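Local structure of L-asparagine oxygenase (Streptomyces coelicolor, 2OG5) at residues Ala45-Val48 and Glu49-Trp53; Pro114-Val118 and Asn119-Gln123; Thr136-Leu140 and Gly141-Ala145; Pro217-Asp221 and Ser222-Ala226. The protein catalyses the iron(II)- and 2-oxoglutarate-dependent 3-hydroxylation of free L-asparagine, supplying (2S,3S)-3-hydroxyasparagine for biosynthesis of the calcium-dependent lipopeptide antibiotic of this organism. One frame throughout, in Å; residues are numbered along the deposited sequence.

Interaction 1. Residues Ala45-Val48 and Glu49-Trp53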
loop_
_atom_site.group_PDB
_atom_site.type_symbol
_atom_site.label_atom_id
_atom_site.label_comp_id
_atom_site.label_asym_id
_atom_site.label_seq_id
_atom_site.Cartn_x
_atom_site.Cartn_y
_atom_site.Cartn_z
ATOM N N ALA A 45 -2.128 -19.076 12.855
ATOM C CA ALA A 45 -3.344 -18.560 12.213
ATOM C C ALA A 45 -4.508 -18.502 13.204
ATOM O O ALA A 45 -5.283 -17.541 13.214
ATOM C CB ALA A 45 -3.711 -19.417 11.007
ATOM N N GLU A 46 -4.630 -19.536 14.034
ATOM C CA GLU A 46 -5.673 -19.569 15.058
ATOM C C GLU A 46 -5.487 -18.494 16.135
ATOM O O GLU A 46 -6.460 -17.881 16.590
ATOM C CB GLU A 46 -5.732 -20.957 15.700
ATOM C CG GLU A 46 -6.286 -22.009 14.760
ATOM C CD GLU A 46 -6.236 -23.420 15.336
ATOM O OE1 GLU A 46 -5.605 -23.633 16.397
ATOM O OE2 GLU A 46 -6.833 -24.323 14.715
ATOM N N LEU A 47 -4.243 -18.259 16.533
ATOM C CA LEU A 47 -3.946 -17.253 17.551
ATOM C C LEU A 47 -4.258 -15.847 17.036
ATOM O O LEU A 47 -4.913 -15.061 17.723
ATOM C CB LEU A 47 -2.487 -17.350 17.995
ATOM C CG LEU A 47 -1.997 -16.287 18.987
ATOM C CD1 LEU A 47 -2.931 -16.159 20.192
ATOM C CD2 LEU A 47 -0.567 -16.591 19.442
ATOM N N VAL A 48 -3.809 -15.540 15.820
ATOM C CA VAL A 48 -4.080 -14.227 15.229
ATOM C C VAL A 48 -5.589 -14.028 15.045
ATOM O O VAL A 48 -6.109 -12.941 15.300
ATOM C CB VAL A 48 -3.319 -14.025 13.895
ATOM C CG1 VAL A 48 -3.727 -12.707 13.226
ATOM C CG2 VAL A 48 -1.809 -14.049 14.132
ATOM N N GLU A 49 -6.299 -15.086 14.650
ATOM C CA GLU A 49 -7.758 -15.031 14.529
ATOM C C GLU A 49 -8.408 -14.676 15.869
ATOM O O GLU A 49 -9.284 -13.821 15.928
ATOM C CB GLU A 49 -8.298 -16.365 14.000
ATOM C CG GLU A 49 -9.810 -16.395 13.810
ATOM C CD GLU A 49 -10.316 -17.744 13.357
ATOM O OE1 GLU A 49 -9.869 -18.773 13.915
ATOM O OE2 GLU A 49 -11.181 -17.775 12.455
ATOM N N GLU A 50 -7.967 -15.331 16.939
ATOM C CA GLU A 50 -8.479 -15.047 18.282
ATOM C C GLU A 50 -8.223 -13.597 18.674
ATOM O O GLU A 50 -9.103 -12.917 19.184
ATOM C CB GLU A 50 -7.827 -15.977 19.316
ATOM C CG GLU A 50 -8.338 -15.807 20.751
ATOM C CD GLU A 50 -7.620 -16.708 21.766
ATOM O OE1 GLU A 50 -6.547 -17.270 21.442
ATOM O OE2 GLU A 50 -8.133 -16.845 22.905
ATOM N N ILE A 51 -7.000 -13.141 18.434
ATOM C CA ILE A 51 -6.605 -11.781 18.775
ATOM C C ILE A 51 -7.413 -10.752 17.965
ATOM O O ILE A 51 -7.895 -9.766 18.516
ATOM C CB ILE A 51 -5.090 -11.563 18.526
ATOM C CG1 ILE A 51 -4.246 -12.420 19.478
ATOM C CG2 ILE A 51 -4.720 -10.099 18.729
ATOM C CD1 ILE A 51 -2.805 -12.617 19.006
ATOM N N ALA A 52 -7.555 -10.996 16.664
ATOM C CA ALA A 52 -8.287 -10.091 15.783
ATOM C C ALA A 52 -9.762 -10.006 16.160
ATOM O O ALA A 52 -10.331 -8.916 16.194
ATOM C CB ALA A 52 -8.130 -10.523 14.335
ATOM N N TRP A 53 -10.379 -11.148 16.459
ATOM C CA TRP A 53 -11.790 -11.147 16.857
ATOM C C TRP A 53 -12.012 -10.419 18.179
ATOM O O TRP A 53 -12.987 -9.687 18.326
ATOM C CB TRP A 53 -12.352 -12.572 16.930
ATOM C CG TRP A 53 -12.862 -13.051 15.618
ATOM C CD1 TRP A 53 -12.341 -14.050 14.847
ATOM C CD2 TRP A 53 -13.999 -12.544 14.903
ATOM N NE1 TRP A 53 -13.085 -14.201 13.699
ATOM C CE2 TRP A 53 -14.104 -13.285 13.706
ATOM C CE3 TRP A 53 -14.931 -11.529 15.155
ATOM C CZ2 TRP A 53 -15.111 -13.048 12.762
ATOM C CZ3 TRP A 53 -15.930 -11.291 14.215
ATOM C CH2 TRP A 53 -16.013 -12.050 13.033
HETATM O O HOH W 1 -9.095 -19.069 16.442
#
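Leu47 and Ile51, one helical turn apart on helix 42-58, make the apolar side-chain contact of this stretch. Methyl CD1 of Leu47 lies 3.7 Å from CD1 of Ile51, the two branched chains crossing at a slant. The leucine reaches there because its CG stands anti to the backbone N (chi1 176°), which swings the isobutyl end along the helix toward the next turn. The CG1 of Ile51 also comes within 3.2 Å of Leu47 O, so the isoleucine packs against the backbone of the preceding turn as well as against the leucine tip.

The backbone contributes four consecutive i to i+4 hydrogen bonds. Glu49 N gives to Ala45 O at 3.0 Å, and Glu50 N gives to Glu46 O; Ile51 N gives to Leu47 O, and the series ends with Ala52 N bound to Val48 O at 2.8 Å.

A water adds a polar link on the side of the acidic residues. It donates to Glu46 O at 2.9 Å and to Glu49 OE1 at 2.7 Å, so Glu46 O receives both this water and the amide of Glu50. Glu49 CG, opposite the backbone N (chi1 -179°), lies in plane at the edge of the Trp53 ring. The carboxylate of Glu46 turns to Gln42, a turn earlier.

Small Ala52 suits a buried place against Leu128 and Met135 of helix 128-140, and Val48 packs on Trp79 and Pro106, whereas the glutamates lie on the more exposed side, where solvent can probably accommodate charge. The two sides make the helix amphipathic.

Interaction 2. Residues Pro114-Val118 and Asn119-Gln123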
loop_
_atom_site.group_PDB
_atom_site.type_symbol
_atom_site.label_atom_id
_atom_site.label_comp_id
_atom_site.label_asym_id
_atom_site.label_seq_id
_atom_site.Cartn_x
_atom_site.Cartn_y
_atom_site.Cartn_z
ATOM N N PRO A 114 -21.795 -8.269 0.357
ATOM C CA PRO A 114 -21.419 -8.032 -1.036
ATOM C C PRO A 114 -20.374 -6.921 -1.148
ATOM O O PRO A 114 -20.332 -6.005 -0.318
ATOM C CB PRO A 114 -22.734 -7.615 -1.698
ATOM C CG PRO A 114 -23.802 -8.124 -0.803
ATOM C CD PRO A 114 -23.239 -8.088 0.579
ATOM N N THR A 115 -19.521 -7.009 -2.159
ATOM C CA THR A 115 -18.470 -6.032 -2.333
ATOM C C THR A 115 -19.090 -4.644 -2.530
ATOM O O THR A 115 -19.976 -4.490 -3.376
ATOM C CB THR A 115 -17.615 -6.399 -3.552
ATOM O OG1 THR A 115 -17.094 -7.726 -3.381
ATOM C CG2 THR A 115 -16.475 -5.417 -3.743
ATOM N N PRO A 116 -18.642 -3.638 -1.750
ATOM C CA PRO A 116 -19.154 -2.273 -1.938
ATOM C C PRO A 116 -18.920 -1.755 -3.354
ATOM O O PRO A 116 -17.966 -2.164 -4.014
ATOM C CB PRO A 116 -18.346 -1.445 -0.929
ATOM C CG PRO A 116 -17.829 -2.400 0.046
ATOM C CD PRO A 116 -17.663 -3.707 -0.649
ATOM N N ARG A 117 -19.791 -0.852 -3.799
ATOM C CA ARG A 117 -19.808 -0.393 -5.178
ATOM C C ARG A 117 -19.875 1.140 -5.288
ATOM O O ARG A 117 -20.293 1.673 -6.312
ATOM C CB ARG A 117 -21.009 -1.026 -5.874
ATOM C CG ARG A 117 -20.914 -1.051 -7.368
ATOM C CD ARG A 117 -22.070 -1.804 -7.978
ATOM N NE ARG A 117 -22.205 -3.139 -7.402
ATOM C CZ ARG A 117 -23.314 -3.872 -7.443
ATOM N NH1 ARG A 117 -24.410 -3.436 -8.058
ATOM N NH2 ARG A 117 -23.321 -5.068 -6.875
ATOM N N VAL A 118 -19.447 1.834 -4.241
ATOM C CA VAL A 118 -19.426 3.296 -4.220
ATOM C C VAL A 118 -17.991 3.768 -4.164
ATOM O O VAL A 118 -17.127 3.073 -3.621
ATOM C CB VAL A 118 -20.223 3.858 -3.028
ATOM C CG1 VAL A 118 -21.684 3.464 -3.159
ATOM C CG2 VAL A 118 -19.651 3.377 -1.705
ATOM N N ASN A 119 -17.722 4.929 -4.748
ATOM C CA ASN A 119 -16.390 5.516 -4.668
ATOM C C ASN A 119 -16.162 6.084 -3.274
ATOM O O ASN A 119 -17.096 6.557 -2.628
ATOM C CB ASN A 119 -16.196 6.600 -5.738
ATOM C CG ASN A 119 -14.730 6.982 -5.934
ATOM O OD1 ASN A 119 -14.409 8.124 -6.248
ATOM N ND2 ASN A 119 -13.837 6.033 -5.719
ATOM N N GLY A 120 -14.929 6.016 -2.797
ATOM C CA GLY A 120 -14.615 6.549 -1.470
ATOM C C GLY A 120 -15.017 5.626 -0.326
ATOM O O GLY A 120 -15.031 6.040 0.834
ATOM N N SER A 121 -15.331 4.372 -0.650
ATOM C CA SER A 121 -15.706 3.364 0.341
ATOM C C SER A 121 -14.564 3.161 1.355
ATOM O O SER A 121 -13.424 2.962 0.957
ATOM C CB SER A 121 -15.986 2.036 -0.397
ATOM O OG SER A 121 -16.501 1.058 0.470
ATOM N N VAL A 122 -14.877 3.245 2.647
ATOM C CA VAL A 122 -13.892 3.036 3.716
ATOM C C VAL A 122 -14.500 2.225 4.861
ATOM O O VAL A 122 -15.720 2.097 4.962
ATOM C CB VAL A 122 -13.344 4.385 4.259
ATOM C CG1 VAL A 122 -12.632 5.145 3.164
ATOM C CG2 VAL A 122 -14.477 5.213 4.847
ATOM N N GLN A 123 -13.645 1.707 5.742
ATOM C CA GLN A 123 -14.069 0.868 6.862
ATOM C C GLN A 123 -14.076 1.687 8.145
ATOM O O GLN A 123 -13.068 1.778 8.847
ATOM C CB GLN A 123 -13.142 -0.353 6.986
ATOM C CG GLN A 123 -13.553 -1.376 8.032
ATOM C CD GLN A 123 -14.870 -2.048 7.698
ATOM O OE1 GLN A 123 -15.087 -2.484 6.565
ATOM N NE2 GLN A 123 -15.759 -2.115 8.678
HETATM O O HOH W 2 -14.630 2.723 -2.991
#
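A type II beta turn from Val118 to Ser121 shapes this part of the loop between strand 99-103 and helix 128-140, and Pro116, two residues before the turn, meets Ser121, its last residue. The hydroxyl of Ser121 comes up to the proline ring, with OG 3.4 Å from Pro116 CB and 3.7 Å from Pro116 CG. With chi1 at -173°, opposite the backbone N, OG reaches the proline ring. Its polar partner is Asp157, so the proline supplies a nonpolar neighbour while the carboxylate binds the hydroxyl.

Within the turn the ends are joined through water. One molecule donates to Val118 O at 2.6 Å and accepts from Ser121 N at 2.9 Å, taking the place of the direct bond between these two groups that often closes a beta turn. The side chains draw together more loosely: Val118 CG2, set between the backbone N and the carbonyl carbon, lies 4.1 Å from Ser121 CB, and that CB is 3.6 Å from Val118 O. Gly120 fits the third position of the turn because its phi of 79° is easily adopted without a side chain.

Thr115 and Pro116 rest on Trp326 of strand 326-333, and the backbone of Ser121 pairs with that of Asp157, so both arms of the turn are tied to the body of the fold. The side chain of Asn119 lies about 6 Å from that of Asn170, which binds L-asparagine. The arrangement is that of a water-bridged type II turn with glycine at its third position, here on a surface loop near the substrate pocket.

Interaction 3. Residues Thr136-Leu140 and Gly141-Ala145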
loop_
_atom_site.group_PDB
_atom_site.type_symbol
_atom_site.label_atom_id
_atom_site.label_comp_id
_atom_site.label_asym_id
_atom_site.label_seq_id
_atom_site.Cartn_x
_atom_site.Cartn_y
_atom_site.Cartn_z
ATOM N N THR A 136 -1.077 -4.711 12.320
ATOM C CA THR A 136 0.163 -4.820 11.551
ATOM C C THR A 136 0.812 -3.451 11.350
ATOM O O THR A 136 2.033 -3.321 11.429
ATOM C CB THR A 136 -0.055 -5.491 10.191
ATOM O OG1 THR A 136 -0.746 -6.734 10.389
ATOM C CG2 THR A 136 1.277 -5.750 9.491
ATOM N N ALA A 137 0.004 -2.424 11.098
ATOM C CA ALA A 137 0.534 -1.072 10.944
ATOM C C ALA A 137 1.283 -0.629 12.191
ATOM O O ALA A 137 2.351 -0.027 12.109
ATOM C CB ALA A 137 -0.597 -0.085 10.635
ATOM N N CYS A 138 0.716 -0.937 13.358
ATOM C CA CYS A 138 1.360 -0.585 14.619
ATOM C C CYS A 138 2.630 -1.392 14.902
ATOM O O CYS A 138 3.479 -0.961 15.693
ATOM C CB CYS A 138 0.370 -0.730 15.780
ATOM S SG CYS A 138 -0.921 0.498 15.810
ATOM N N GLY A 139 2.753 -2.577 14.308
ATOM C CA GLY A 139 3.977 -3.356 14.372
ATOM C C GLY A 139 5.102 -2.821 13.509
ATOM O O GLY A 139 6.280 -2.878 13.901
ATOM N N LEU A 140 4.767 -2.309 12.325
ATOM C CA LEU A 140 5.769 -1.785 11.393
ATOM C C LEU A 140 6.117 -0.317 11.638
ATOM O O LEU A 140 7.150 0.171 11.186
ATOM C CB LEU A 140 5.294 -1.955 9.950
ATOM C CG LEU A 140 5.422 -3.358 9.381
ATOM C CD1 LEU A 140 4.695 -3.451 8.040
ATOM C CD2 LEU A 140 6.891 -3.743 9.230
ATOM N N GLY A 141 5.230 0.400 12.321
ATOM C CA GLY A 141 5.393 1.833 12.536
ATOM C C GLY A 141 4.098 2.315 13.153
ATOM O O GLY A 141 3.781 1.928 14.272
ATOM N N ASP A 142 3.366 3.162 12.435
ATOM C CA ASP A 142 2.004 3.554 12.813
ATOM C C ASP A 142 1.177 3.704 11.561
ATOM O O ASP A 142 1.705 3.994 10.493
ATOM C CB ASP A 142 2.020 4.886 13.557
ATOM C CG ASP A 142 2.641 4.763 14.931
ATOM O OD1 ASP A 142 1.972 4.211 15.834
ATOM O OD2 ASP A 142 3.800 5.182 15.114
ATOM N N PRO A 143 -0.142 3.508 11.675
ATOM C CA PRO A 143 -0.969 3.776 10.516
ATOM C C PRO A 143 -1.082 5.271 10.277
ATOM O O PRO A 143 -0.893 6.060 11.191
ATOM C CB PRO A 143 -2.320 3.194 10.912
ATOM C CG PRO A 143 -2.350 3.346 12.402
ATOM C CD PRO A 143 -0.931 3.105 12.853
ATOM N N GLY A 144 -1.408 5.636 9.046
ATOM C CA GLY A 144 -1.645 7.021 8.695
ATOM C C GLY A 144 -2.515 7.132 7.464
ATOM O O GLY A 144 -2.643 6.193 6.680
ATOM N N ALA A 145 -3.128 8.295 7.298
ATOM C CA ALA A 145 -3.915 8.583 6.101
ATOM C C ALA A 145 -3.913 10.074 5.841
ATOM O O ALA A 145 -3.431 10.844 6.658
ATOM C CB ALA A 145 -5.323 8.052 6.221
#
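Gly141 N donates to Ala137 O at 2.9 Å, the last i to i+4 bond as helix 128-140 gives way to strand 142-146. The bond is bent, with an angle of 131° at the hydrogen. Leu140 N, bonded mainly to Thr136 O, adds only a weak bond to the same Ala137 O. Gly141 then leaves helical geometry with a phi of 171°; glycine, without a beta carbon, suits this tight exit beside Leu140 O. Its carbonyl points back to the helix end, where Cys138 CA makes a CH...O contact with Gly141 O at 3.5 Å.

Beyond the turn, Pro143 lies against the last helical turn. Its ring meets two side chains: CB is 3.7 Å from Ala137 CB, while CD is 3.9 Å from Cys138 SG. The thiol stands anti to its carbonyl carbon, on the side of the proline. Small Ala137 lets the strand come close to the helix; the axes of helix 136-140 and strand 142-145 come within 6.0 Å, their directions at 111°.

Helix 66-76 adds a further layer, with Val69 touching both Cys138 and Pro143 and Arg73 forming a salt bridge to Asp142. Ala137 and Pro143 also pack on Thr330 of strand 326-333, to which strand 142-146 is joined antiparallel by backbone hydrogen bonds between Asp142 and Leu333 and between Gly144 and Phe331.

Interaction 4. Residues Pro217-Asp221 and Ser222-Ala226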
loop_
_atom_site.group_PDB
_atom_site.type_symbol
_atom_site.label_atom_id
_atom_site.label_comp_id
_atom_site.label_asym_id
_atom_site.label_seq_id
_atom_site.Cartn_x
_atom_site.Cartn_y
_atom_site.Cartn_z
ATOM N N PRO A 217 20.553 -2.137 -11.798
ATOM C CA PRO A 217 21.719 -2.692 -12.516
ATOM C C PRO A 217 21.513 -2.914 -14.017
ATOM O O PRO A 217 22.493 -3.127 -14.733
ATOM C CB PRO A 217 21.958 -4.045 -11.827
ATOM C CG PRO A 217 21.172 -4.007 -10.569
ATOM C CD PRO A 217 20.020 -3.092 -10.810
ATOM N N LEU A 218 20.267 -2.877 -14.485
ATOM C CA LEU A 218 19.952 -3.116 -15.901
ATOM C C LEU A 218 19.815 -1.832 -16.728
ATOM O O LEU A 218 19.813 -1.882 -17.965
ATOM C CB LEU A 218 18.649 -3.909 -16.012
ATOM C CG LEU A 218 18.518 -5.165 -15.148
ATOM C CD1 LEU A 218 17.134 -5.779 -15.313
ATOM C CD2 LEU A 218 19.611 -6.172 -15.492
ATOM N N LEU A 219 19.686 -0.688 -16.067
ATOM C CA LEU A 219 19.467 0.582 -16.758
ATOM C C LEU A 219 20.744 1.105 -17.403
ATOM O O LEU A 219 21.837 0.889 -16.879
ATOM C CB LEU A 219 18.942 1.629 -15.779
ATOM C CG LEU A 219 17.609 1.309 -15.111
ATOM C CD1 LEU A 219 17.287 2.381 -14.094
ATOM C CD2 LEU A 219 16.514 1.192 -16.160
ATOM N N SER A 220 20.593 1.815 -18.518
ATOM C CA SER A 220 21.735 2.411 -19.204
ATOM C C SER A 220 22.285 3.590 -18.407
ATOM O O SER A 220 21.563 4.234 -17.637
ATOM C CB SER A 220 21.349 2.852 -20.622
ATOM O OG SER A 220 20.434 3.933 -20.620
ATOM N N ASP A 221 23.571 3.868 -18.590
ATOM C CA ASP A 221 24.229 4.949 -17.864
ATOM C C ASP A 221 23.521 6.290 -18.047
ATOM O O ASP A 221 23.383 7.052 -17.092
ATOM C CB ASP A 221 25.695 5.081 -18.298
ATOM C CG ASP A 221 26.584 3.971 -17.741
ATOM O OD1 ASP A 221 26.154 3.242 -16.823
ATOM O OD2 ASP A 221 27.729 3.836 -18.226
ATOM N N SER A 222 23.085 6.572 -19.271
ATOM C CA SER A 222 22.398 7.829 -19.578
ATOM C C SER A 222 21.073 7.925 -18.822
ATOM O O SER A 222 20.717 8.996 -18.329
ATOM C CB SER A 222 22.179 7.990 -21.093
ATOM O OG SER A 222 21.484 6.892 -21.665
ATOM N N THR A 223 20.355 6.806 -18.736
ATOM C CA THR A 223 19.109 6.749 -17.979
ATOM C C THR A 223 19.378 6.939 -16.491
ATOM O O THR A 223 18.714 7.747 -15.852
ATOM C CB THR A 223 18.338 5.446 -18.261
ATOM O OG1 THR A 223 17.771 5.531 -19.575
ATOM C CG2 THR A 223 17.214 5.225 -17.245
ATOM N N VAL A 224 20.363 6.229 -15.950
ATOM C CA VAL A 224 20.697 6.376 -14.526
ATOM C C VAL A 224 21.083 7.825 -14.216
ATOM O O VAL A 224 20.568 8.422 -13.276
ATOM C CB VAL A 224 21.809 5.396 -14.079
ATOM C CG1 VAL A 224 22.247 5.681 -12.638
ATOM C CG2 VAL A 224 21.319 3.956 -14.218
ATOM N N ASP A 225 21.970 8.404 -15.022
ATOM C CA ASP A 225 22.333 9.813 -14.853
ATOM C C ASP A 225 21.112 10.741 -14.891
ATOM O O ASP A 225 20.995 11.654 -14.070
ATOM C CB ASP A 225 23.339 10.249 -15.928
ATOM C CG ASP A 225 24.750 9.716 -15.679
ATOM O OD1 ASP A 225 25.032 9.188 -14.581
ATOM O OD2 ASP A 225 25.583 9.841 -16.603
ATOM N N ALA A 226 20.200 10.500 -15.829
ATOM C CA ALA A 226 18.981 11.304 -15.931
ATOM C C ALA A 226 18.113 11.204 -14.666
ATOM O O ALA A 226 17.602 12.210 -14.179
ATOM C CB ALA A 226 18.169 10.901 -17.171
#
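Ser220 and Thr223 meet at the start of helix 221-227 through the serine hydroxyl, which accepts a weak bond from Thr223 N at 3.4 Å. Ser220 OG sits between its backbone N and carbonyl carbon (chi1 68°), a rotamer that folds the short side chain back over the first turn. Thr223 takes another rotamer, with OG1 anti to its carbonyl carbon (chi1 -73°), leaving it 3.3 Å from Ser220 OG. Both hydroxyls hydrogen-bond to Glu282 OE1 of helix 274-290, so one carboxylate oxygen positions the two.

This is an N-cap. Serine suits it because a short hydroxyl can reach an amide of the first turn, while the backbone begins regular bonding: Val224 N reaches Ser220 O nearly straight at 2.9 Å, and Asp225 N gives to Asp221 O at 2.8 Å. Acidic Asp221, as the first helical residue, would probably interact favourably with the helix dipole.

Just before the cap, Leu219 turns toward the helix, and its CB lies 3.7 Å from Val224 CG2. That valine methyl, anti to its carbonyl carbon, also passes 3.4 Å from Ser220 O. Beyond CB, Leu219 packs on the side chains of His286 and Glu282.

How the interactions relate
None of the four contacts touches another, and each joins neighbours along the chain. Interaction 3 lies deepest, about 11 Å from the chain centre, whereas interaction 2 is a surface contact; interactions 1 and 4 are partly buried but peripheral, with centres about 47 Å apart on opposite sides of the chain's centre. Interactions 1 and 3 are linked by helix 128-140, which meets the helix of interaction 1 through Leu128 and Met135 and ends in interaction 3. Strand 326-333 touches side chains of both interactions 2 and 3. The chemistry follows place: helical bonding with a water-linked acidic side in 1, a turn closed through water alone in 2, a glycine exit with apolar packing in 3, and hydroxyl capping in 4.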